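Local coordinates for protein alternansucrase (Leuconostoc mesenteroides, PDB 6HVG) that belongs to glycosyl hydrolase family 70, large multidomain proteins built on a TIM-barrel core, and carries a bound calcium ion and flanking cell-wall-binding-type repeats, at residues Arg437-Thr442 with Gln485-Glu489; Tyr805-Ser809 with Leu999-Leu1004; Tyr826-Tyr830 with Thr841-Ile847. All coordinates share one frame; numbering follows the deposited sequence.

How the interactions relate
Interaction 1 comes first along the chain and lies apart from the others, its centre about 70 Å from that of interaction 2 and about 65 Å from that of interaction 3, on the opposite side of the chain's centre. It belongs to a helix-rich region that includes helix 474-495. Interactions 2 and 3 are neighbours, with centres about 13 Å apart. Both segments of interaction 3 fall between those of interaction 2 in sequence, and the two touch where Leu999 and Pro808 meet Tyr843. Interaction 3 packs the turn after barrel strand 821-825 against residues 841-847, while interaction 2 brings helix 807-814 against the antiparallel sheet containing strand 1003-1009, so the two lie side by side where barrel and sheet meet.

Interaction 1: residues Arg437-Thr442 with Gln485-Glu489; sequences RPLLMT and QTAIE
Arg437 and Glu489 form a salt bridge, with NH2 of Arg437 lying 2.8 Å from OE1 of Glu489 in a nearly straight bond of 167°. This oxygen sits at the edge of the guanidinium, in its plane, and receives the N-H on its syn lone pair. NE of Arg437 adds weak bonds to OE1 and OE2 of Glu489, both at 3.3 Å; the planes of the two groups are 47° apart, which keeps the pairing from being a flat two-pronged one. The Glu489 chain is bent at chi2 (-73°), and this brings its carboxylate back to the arginine.

Beside the ion pair, Met441 crosses Gln485 at about a right angle. Its CE lies 3.6 Å from NE2 of Gln485 and its SD 3.8 Å from CG of Gln485, while CG of Met441 packs 4.1 Å from CD1 of Ile488. The amide of Gln485 is held in turn by Asn393, which accepts from NE2.

Arg437 belongs to strand 437-438, paired with strand 415-416, whereas Gln485, Ile488 and Glu489 ride on helix 474-495. Tyr453 of helix 447-462 touches both Met441 and Ile488, Leu501 of helix 499-511 touches Pro438 and Ile488, and Ile421 of strand 420-423 flanks the salt bridge.

Interaction 2: residues Tyr805-Ser809 with Leu999-Leu1004; sequences YNLPS and LISGYL
Tyr805 meets Ser1001 through its ring: CD1 of Tyr805 is 3.5 Å from OG of Ser1001, which comes in obliquely. The ring also makes a cation-pi contact with Arg698, and its hydroxyl is bonded to Lys800 N.

At Asn806 the contact becomes polar. Its backbone N donates to a water that is also weakly bonded to Ser1001 OG, a solvent bridge alongside the direct bonds. The side-chain amide then takes both backbone groups of Ser1001. OD1 of Asn806 accepts from Ser1001 N at 2.7 Å (166°), with the donor tilted from the carbonyl plane, and ND2 of Asn806 donates to Ser1001 O at 2.9 Å (155°). The oxygen lies in the plane of the Asn806 amide, whereas ND2 stands above the carbonyl plane of Ser1001. With CG anti to its own carbonyl carbon (chi1 -71°), Asn806 carries the amide across to residues 999-1004 and makes no capping bond to the helix that follows. Weak bonds from ND2 to Leu691 O and from Arg698 NH1 to Ser1001 O add to this polar cluster.

In the first turn of the helix, Pro808 lays CG 3.3 Å from Leu999 O and CB 4.3 Å from CD2 of Leu1004. Ser809 follows, its OG packing 3.6 Å from CD1 of Ile1000, while CD2 of Leu1004 reaches 4.0 Å from CA of Ser809.

The start of helix 807-814 is thus set against the corner at Ser1001-Gly1002 and strand 1003-1009, which pairs with strands 910-915 and 940-947; Ile952 of strand 952-954 touches both Pro808 and Leu999.

Interaction 3: residues Tyr826-Tyr830 with Thr841-Ile847; sequences YGDMY and TIYNPVI
Thr841 and Asn844 supply the hydrogen bonds, all to backbone oxygens of the short, weakly bonded helical turn at about 826-829. OG1 of Thr841 donates to Asp828 O at 2.8 Å from above its carbonyl plane, and weakly accepts from Tyr843 N and Asn844 N as a capping bond. Its chi1 of 65° places OG1 between its own N and carbonyl carbon, where it can serve both roles. The Asp828 carboxylate turns to Arg750, in a salt bridge, and to Tyr811. Met829 O is gripped twice, from opposite faces of its plane: by Thr841 N at 3.0 Å and by ND2 of Asn844 at 3.1 Å, the latter almost straight at 176°.

The same ND2 lies over one face of the Tyr830 ring, 3.8 Å from CZ of Tyr830, with ring and amide planes 73° apart.

In the apolar pair, the Met829 chain, bent at chi2 and chi3, brings its SD to 3.7 Å from CG2 of Ile847. Separately, the CD1 methyl of Ile847 rests against a backbone oxygen, 3.7 Å from Asp828 O.

The contact closes the connection that leads from parallel strand 821-825 to helix 844-857, a beta-to-alpha connection consistent with the (beta/alpha)8 barrel of the family.

Interaction 1: residues Arg437-Thr442 with Gln485-Glu489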
loop_
_atom_site.group_PDB
_atom_site.type_symbol
_atom_site.label_atom_id
_atom_site.label_comp_id
_atom_site.label_asym_id
_atom_site.label_seq_id
_atom_site.Cartn_x
_atom_site.Cartn_y
_atom_site.Cartn_z
ATOM N N ARG A 437 -20.532 -28.647 -22.264
ATOM C CA ARG A 437 -19.708 -29.424 -21.353
ATOM C C ARG A 437 -18.355 -28.736 -21.164
ATOM O O ARG A 437 -17.913 -27.999 -22.029
ATOM C CB ARG A 437 -19.510 -30.850 -21.888
ATOM C CG ARG A 437 -20.724 -31.766 -21.760
ATOM C CD ARG A 437 -21.021 -32.100 -20.298
ATOM N NE ARG A 437 -22.152 -33.014 -20.088
ATOM C CZ ARG A 437 -23.436 -32.675 -20.188
ATOM N NH1 ARG A 437 -23.785 -31.436 -20.545
ATOM N NH2 ARG A 437 -24.382 -33.582 -19.988
ATOM N N PRO A 438 -17.691 -28.962 -20.020
ATOM C CA PRO A 438 -16.414 -28.313 -19.767
ATOM C C PRO A 438 -15.331 -28.844 -20.671
ATOM O O PRO A 438 -15.191 -30.054 -20.834
ATOM C CB PRO A 438 -16.092 -28.665 -18.296
ATOM C CG PRO A 438 -16.965 -29.785 -17.960
ATOM C CD PRO A 438 -18.144 -29.762 -18.878
ATOM N N LEU A 439 -14.533 -27.934 -21.208
ATOM C CA LEU A 439 -13.403 -28.282 -22.032
ATOM C C LEU A 439 -12.476 -29.262 -21.323
ATOM O O LEU A 439 -11.924 -30.173 -21.942
ATOM C CB LEU A 439 -12.631 -27.011 -22.404
ATOM C CG LEU A 439 -11.559 -27.139 -23.485
ATOM C CD1 LEU A 439 -12.111 -27.613 -24.821
ATOM C CD2 LEU A 439 -10.881 -25.803 -23.657
ATOM N N LEU A 440 -12.290 -29.075 -20.026
ATOM C CA LEU A 440 -11.396 -29.924 -19.240
ATOM C C LEU A 440 -11.885 -31.366 -19.005
ATOM O O LEU A 440 -11.159 -32.181 -18.419
ATOM C CB LEU A 440 -11.077 -29.257 -17.894
ATOM C CG LEU A 440 -10.300 -27.926 -17.917
ATOM C CD1 LEU A 440 -10.197 -27.336 -16.521
ATOM C CD2 LEU A 440 -8.904 -28.118 -18.492
ATOM N N MET A 441 -13.087 -31.683 -19.476
ATOM C CA MET A 441 -13.578 -33.069 -19.507
ATOM C C MET A 441 -12.896 -33.881 -20.610
ATOM O O MET A 441 -12.819 -35.105 -20.515
ATOM C CB MET A 441 -15.109 -33.082 -19.696
ATOM C CG MET A 441 -15.794 -34.442 -19.526
ATOM S SD MET A 441 -17.599 -34.392 -19.742
ATOM C CE MET A 441 -17.739 -34.152 -21.513
ATOM N N THR A 442 -12.405 -33.180 -21.638
ATOM C CA THR A 442 -11.908 -33.757 -22.882
ATOM C C THR A 442 -10.499 -33.317 -23.281
ATOM O O THR A 442 -9.808 -34.039 -23.989
ATOM C CB THR A 442 -12.881 -33.384 -24.011
ATOM O OG1 THR A 442 -14.143 -34.027 -23.755
ATOM C CG2 THR A 442 -12.349 -33.818 -25.390
ATOM N N GLN A 485 -15.507 -39.044 -17.237
ATOM C CA GLN A 485 -16.566 -38.492 -18.090
ATOM C C GLN A 485 -17.870 -39.254 -17.887
ATOM O O GLN A 485 -18.929 -38.651 -17.738
ATOM C CB GLN A 485 -16.177 -38.501 -19.577
ATOM C CG GLN A 485 -17.318 -38.071 -20.503
ATOM C CD GLN A 485 -16.893 -37.855 -21.944
ATOM O OE1 GLN A 485 -15.716 -37.960 -22.276
ATOM N NE2 GLN A 485 -17.861 -37.551 -22.807
ATOM N N THR A 486 -17.780 -40.580 -17.885
ATOM C CA THR A 486 -18.930 -41.434 -17.664
ATOM C C THR A 486 -19.569 -41.041 -16.310
ATOM O O THR A 486 -20.745 -40.693 -16.234
ATOM C CB THR A 486 -18.521 -42.930 -17.739
ATOM O OG1 THR A 486 -18.221 -43.265 -19.100
ATOM C CG2 THR A 486 -19.632 -43.854 -17.215
ATOM N N ALA A 487 -18.769 -41.039 -15.256
ATOM C CA ALA A 487 -19.261 -40.688 -13.926
ATOM C C ALA A 487 -19.911 -39.324 -13.899
ATOM O O ALA A 487 -20.880 -39.122 -13.179
ATOM C CB ALA A 487 -18.128 -40.752 -12.913
ATOM N N ILE A 488 -19.366 -38.383 -14.663
ATOM C CA ILE A 488 -19.944 -37.062 -14.747
ATOM C C ILE A 488 -21.353 -37.126 -15.326
ATOM O O ILE A 488 -22.275 -36.496 -14.802
ATOM C CB ILE A 488 -19.061 -36.094 -15.569
ATOM C CG1 ILE A 488 -17.854 -35.660 -14.731
ATOM C CG2 ILE A 488 -19.840 -34.833 -15.987
ATOM C CD1 ILE A 488 -16.748 -35.003 -15.529
ATOM N N GLU A 489 -21.536 -37.881 -16.395
ATOM C CA GLU A 489 -22.839 -37.933 -17.048
ATOM C C GLU A 489 -23.893 -38.593 -16.168
ATOM O O GLU A 489 -25.094 -38.297 -16.293
ATOM C CB GLU A 489 -22.738 -38.631 -18.392
ATOM C CG GLU A 489 -21.800 -37.958 -19.388
ATOM C CD GLU A 489 -22.335 -36.652 -19.980
ATOM O OE1 GLU A 489 -23.300 -36.078 -19.445
ATOM O OE2 GLU A 489 -21.750 -36.200 -20.982
#

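Interaction 2: residues Tyr805-Ser809 with Leu999-Leu1004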
loop_
_atom_site.group_PDB
_atom_site.type_symbol
_atom_site.label_atom_id
_atom_site.label_comp_id
_atom_site.label_asym_id
_atom_site.label_seq_id
_atom_site.Cartn_x
_atom_site.Cartn_y
_atom_site.Cartn_z
ATOM N N TYR A 805 -2.114 14.307 18.411
ATOM C CA TYR A 805 -1.937 15.217 19.535
ATOM C C TYR A 805 -2.087 16.663 19.085
ATOM O O TYR A 805 -1.839 16.977 17.930
ATOM C CB TYR A 805 -0.534 15.042 20.150
ATOM C CG TYR A 805 -0.301 13.683 20.761
ATOM C CD1 TYR A 805 -0.627 13.437 22.089
ATOM C CD2 TYR A 805 0.264 12.643 20.016
ATOM C CE1 TYR A 805 -0.426 12.191 22.655
ATOM C CE2 TYR A 805 0.454 11.391 20.571
ATOM C CZ TYR A 805 0.108 11.173 21.891
ATOM O OH TYR A 805 0.318 9.933 22.450
ATOM N N ASN A 806 -2.517 17.537 20.004
ATOM C CA ASN A 806 -2.397 18.991 19.835
ATOM C C ASN A 806 -3.157 19.568 18.634
ATOM O O ASN A 806 -2.766 20.607 18.086
ATOM C CB ASN A 806 -0.917 19.447 19.773
ATOM C CG ASN A 806 -0.215 19.341 21.107
ATOM O OD1 ASN A 806 -0.795 19.685 22.118
ATOM N ND2 ASN A 806 1.034 18.914 21.102
ATOM N N LEU A 807 -4.265 18.935 18.251
ATOM C CA LEU A 807 -5.072 19.427 17.144
ATOM C C LEU A 807 -5.587 20.866 17.322
ATOM O O LEU A 807 -5.550 21.645 16.360
ATOM C CB LEU A 807 -6.221 18.464 16.849
ATOM C CG LEU A 807 -5.758 17.176 16.142
ATOM C CD1 LEU A 807 -6.912 16.231 15.915
ATOM C CD2 LEU A 807 -5.093 17.470 14.815
ATOM N N PRO A 808 -6.045 21.232 18.534
ATOM C CA PRO A 808 -6.407 22.633 18.750
ATOM C C PRO A 808 -5.265 23.617 18.492
ATOM O O PRO A 808 -5.473 24.657 17.880
ATOM C CB PRO A 808 -6.816 22.656 20.226
ATOM C CG PRO A 808 -7.360 21.300 20.456
ATOM C CD PRO A 808 -6.477 20.386 19.655
ATOM N N SER A 809 -4.069 23.284 18.954
ATOM C CA SER A 809 -2.917 24.156 18.790
ATOM C C SER A 809 -2.542 24.251 17.325
ATOM O O SER A 809 -2.167 25.314 16.834
ATOM C CB SER A 809 -1.736 23.646 19.640
ATOM O OG SER A 809 -2.178 23.188 20.913
ATOM N N LEU A 999 -7.257 17.478 25.181
ATOM C CA LEU A 999 -7.232 18.590 24.212
ATOM C C LEU A 999 -5.817 19.131 23.898
ATOM O O LEU A 999 -5.617 19.770 22.855
ATOM C CB LEU A 999 -8.134 19.735 24.693
ATOM C CG LEU A 999 -9.618 19.388 24.856
ATOM C CD1 LEU A 999 -10.322 20.387 25.757
ATOM C CD2 LEU A 999 -10.326 19.302 23.515
ATOM N N ILE A 1000 -4.838 18.893 24.775
ATOM C CA ILE A 1000 -3.490 19.417 24.537
ATOM C C ILE A 1000 -2.374 18.604 25.210
ATOM O O ILE A 1000 -2.568 17.993 26.257
ATOM C CB ILE A 1000 -3.400 20.913 24.939
ATOM C CG1 ILE A 1000 -2.098 21.542 24.444
ATOM C CG2 ILE A 1000 -3.523 21.105 26.438
ATOM C CD1 ILE A 1000 -2.091 23.058 24.462
ATOM N N SER A 1001 -1.212 18.611 24.564
ATOM C CA SER A 1001 0.046 18.153 25.127
ATOM C C SER A 1001 1.064 19.244 24.828
ATOM O O SER A 1001 1.850 19.139 23.883
ATOM C CB SER A 1001 0.497 16.841 24.491
ATOM O OG SER A 1001 -0.522 15.849 24.573
ATOM N N GLY A 1002 1.040 20.285 25.655
ATOM C CA GLY A 1002 1.894 21.460 25.484
ATOM C C GLY A 1002 1.202 22.701 26.012
ATOM O O GLY A 1002 0.422 22.624 26.967
ATOM N N TYR A 1003 1.480 23.846 25.395
ATOM C CA TYR A 1003 0.821 25.109 25.778
ATOM C C TYR A 1003 0.066 25.727 24.608
ATOM O O TYR A 1003 0.488 25.572 23.468
ATOM C CB TYR A 1003 1.832 26.141 26.299
ATOM C CG TYR A 1003 1.135 27.398 26.741
ATOM C CD1 TYR A 1003 0.474 27.446 27.951
ATOM C CD2 TYR A 1003 1.062 28.509 25.921
ATOM C CE1 TYR A 1003 -0.207 28.579 28.352
ATOM C CE2 TYR A 1003 0.390 29.651 26.328
ATOM C CZ TYR A 1003 -0.242 29.674 27.541
ATOM O OH TYR A 1003 -0.911 30.799 27.951
ATOM N N LEU A 1004 -1.049 26.404 24.902
ATOM C CA LEU A 1004 -1.770 27.223 23.917
ATOM C C LEU A 1004 -2.412 28.436 24.575
ATOM O O LEU A 1004 -3.264 28.303 25.465
ATOM C CB LEU A 1004 -2.859 26.411 23.223
ATOM C CG LEU A 1004 -3.717 27.135 22.187
ATOM C CD1 LEU A 1004 -2.856 27.695 21.078
ATOM C CD2 LEU A 1004 -4.786 26.201 21.621
HETATM O O HOH W 1 -3.241 16.366 22.694
#

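Interaction 3: residues Tyr826-Tyr830 with Thr841-Ile847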
loop_
_atom_site.group_PDB
_atom_site.type_symbol
_atom_site.label_atom_id
_atom_site.label_comp_id
_atom_site.label_asym_id
_atom_site.label_seq_id
_atom_site.Cartn_x
_atom_site.Cartn_y
_atom_site.Cartn_z
ATOM N N TYR A 826 -13.782 17.848 8.506
ATOM C CA TYR A 826 -14.986 17.360 9.183
ATOM C C TYR A 826 -14.692 16.542 10.422
ATOM O O TYR A 826 -15.320 16.729 11.448
ATOM C CB TYR A 826 -15.794 16.494 8.197
ATOM C CG TYR A 826 -16.880 15.659 8.831
ATOM C CD1 TYR A 826 -18.164 16.172 9.038
ATOM C CD2 TYR A 826 -16.632 14.373 9.225
ATOM C CE1 TYR A 826 -19.168 15.389 9.578
ATOM C CE2 TYR A 826 -17.623 13.588 9.775
ATOM C CZ TYR A 826 -18.891 14.102 9.949
ATOM O OH TYR A 826 -19.857 13.302 10.506
ATOM N N GLY A 827 -13.738 15.627 10.308
ATOM C CA GLY A 827 -13.408 14.679 11.373
ATOM C C GLY A 827 -12.668 15.226 12.570
ATOM O O GLY A 827 -12.494 14.517 13.549
ATOM N N ASP A 828 -12.213 16.465 12.479
ATOM C CA ASP A 828 -11.724 17.206 13.632
ATOM C C ASP A 828 -12.850 17.993 14.300
ATOM O O ASP A 828 -12.681 18.478 15.417
ATOM C CB ASP A 828 -10.611 18.178 13.213
ATOM C CG ASP A 828 -9.370 17.459 12.712
ATOM O OD1 ASP A 828 -9.111 16.344 13.225
ATOM O OD2 ASP A 828 -8.680 18.009 11.807
ATOM N N MET A 829 -13.980 18.135 13.607
ATOM C CA MET A 829 -15.144 18.861 14.114
ATOM C C MET A 829 -16.240 17.913 14.614
ATOM O O MET A 829 -16.877 18.177 15.633
ATOM C CB MET A 829 -15.716 19.760 13.020
ATOM C CG MET A 829 -14.760 20.842 12.542
ATOM S SD MET A 829 -14.496 22.099 13.801
ATOM C CE MET A 829 -16.024 23.024 13.639
ATOM N N TYR A 830 -16.467 16.826 13.883
ATOM C CA TYR A 830 -17.433 15.809 14.254
ATOM C C TYR A 830 -16.736 14.462 14.218
ATOM O O TYR A 830 -15.638 14.343 13.667
ATOM C CB TYR A 830 -18.644 15.869 13.322
ATOM C CG TYR A 830 -19.330 17.208 13.422
ATOM C CD1 TYR A 830 -18.951 18.269 12.598
ATOM C CD2 TYR A 830 -20.316 17.448 14.391
ATOM C CE1 TYR A 830 -19.556 19.512 12.708
ATOM C CE2 TYR A 830 -20.918 18.698 14.519
ATOM C CZ TYR A 830 -20.539 19.721 13.674
ATOM O OH TYR A 830 -21.119 20.956 13.774
ATOM N N THR A 841 -16.878 16.641 18.195
ATOM C CA THR A 841 -15.662 16.187 18.847
ATOM C C THR A 841 -15.360 17.102 20.006
ATOM O O THR A 841 -15.958 18.173 20.142
ATOM C CB THR A 841 -14.432 16.266 17.910
ATOM O OG1 THR A 841 -14.152 17.632 17.592
ATOM C CG2 THR A 841 -14.642 15.494 16.635
ATOM N N ILE A 842 -14.399 16.703 20.829
ATOM C CA ILE A 842 -13.998 17.543 21.951
ATOM C C ILE A 842 -13.291 18.832 21.492
ATOM O O ILE A 842 -13.269 19.846 22.198
ATOM C CB ILE A 842 -13.142 16.783 22.992
ATOM C CG1 ILE A 842 -11.818 16.297 22.404
ATOM C CG2 ILE A 842 -13.924 15.610 23.570
ATOM C CD1 ILE A 842 -10.820 15.866 23.477
ATOM N N TYR A 843 -12.730 18.793 20.293
ATOM C CA TYR A 843 -12.030 19.943 19.750
ATOM C C TYR A 843 -12.981 21.014 19.191
ATOM O O TYR A 843 -12.588 22.176 19.054
ATOM C CB TYR A 843 -11.041 19.494 18.676
ATOM C CG TYR A 843 -10.179 18.293 19.053
ATOM C CD1 TYR A 843 -9.293 18.340 20.126
ATOM C CD2 TYR A 843 -10.237 17.115 18.313
ATOM C CE1 TYR A 843 -8.494 17.246 20.441
ATOM C CE2 TYR A 843 -9.447 16.028 18.633
ATOM C CZ TYR A 843 -8.577 16.109 19.696
ATOM O OH TYR A 843 -7.797 15.032 19.986
ATOM N N ASN A 844 -14.219 20.633 18.882
ATOM C CA ASN A 844 -15.172 21.524 18.224
ATOM C C ASN A 844 -15.279 22.960 18.788
ATOM O O ASN A 844 -15.233 23.932 18.028
ATOM C CB ASN A 844 -16.559 20.880 18.174
ATOM C CG ASN A 844 -17.520 21.649 17.289
ATOM O OD1 ASN A 844 -17.875 22.795 17.583
ATOM N ND2 ASN A 844 -17.970 21.011 16.204
ATOM N N PRO A 845 -15.422 23.108 20.113
ATOM C CA PRO A 845 -15.584 24.459 20.644
ATOM C C PRO A 845 -14.370 25.345 20.398
ATOM O O PRO A 845 -14.526 26.497 20.004
ATOM C CB PRO A 845 -15.811 24.222 22.145
ATOM C CG PRO A 845 -16.291 22.817 22.226
ATOM C CD PRO A 845 -15.491 22.102 21.184
ATOM N N VAL A 846 -13.175 24.808 20.610
ATOM C CA VAL A 846 -11.933 25.590 20.434
ATOM C C VAL A 846 -11.741 25.982 18.973
ATOM O O VAL A 846 -11.451 27.123 18.658
ATOM C CB VAL A 846 -10.670 24.824 20.897
ATOM C CG1 VAL A 846 -9.459 25.749 20.914
ATOM C CG2 VAL A 846 -10.888 24.230 22.278
ATOM N N ILE A 847 -11.944 25.034 18.076
ATOM C CA ILE A 847 -11.783 25.287 16.659
ATOM C C ILE A 847 -12.892 26.233 16.163
ATOM O O ILE A 847 -12.643 27.082 15.322
ATOM C CB ILE A 847 -11.791 23.970 15.854
ATOM C CG1 ILE A 847 -10.693 23.002 16.341
ATOM C CG2 ILE A 847 -11.594 24.253 14.378
ATOM C CD1 ILE A 847 -10.802 21.614 15.746
#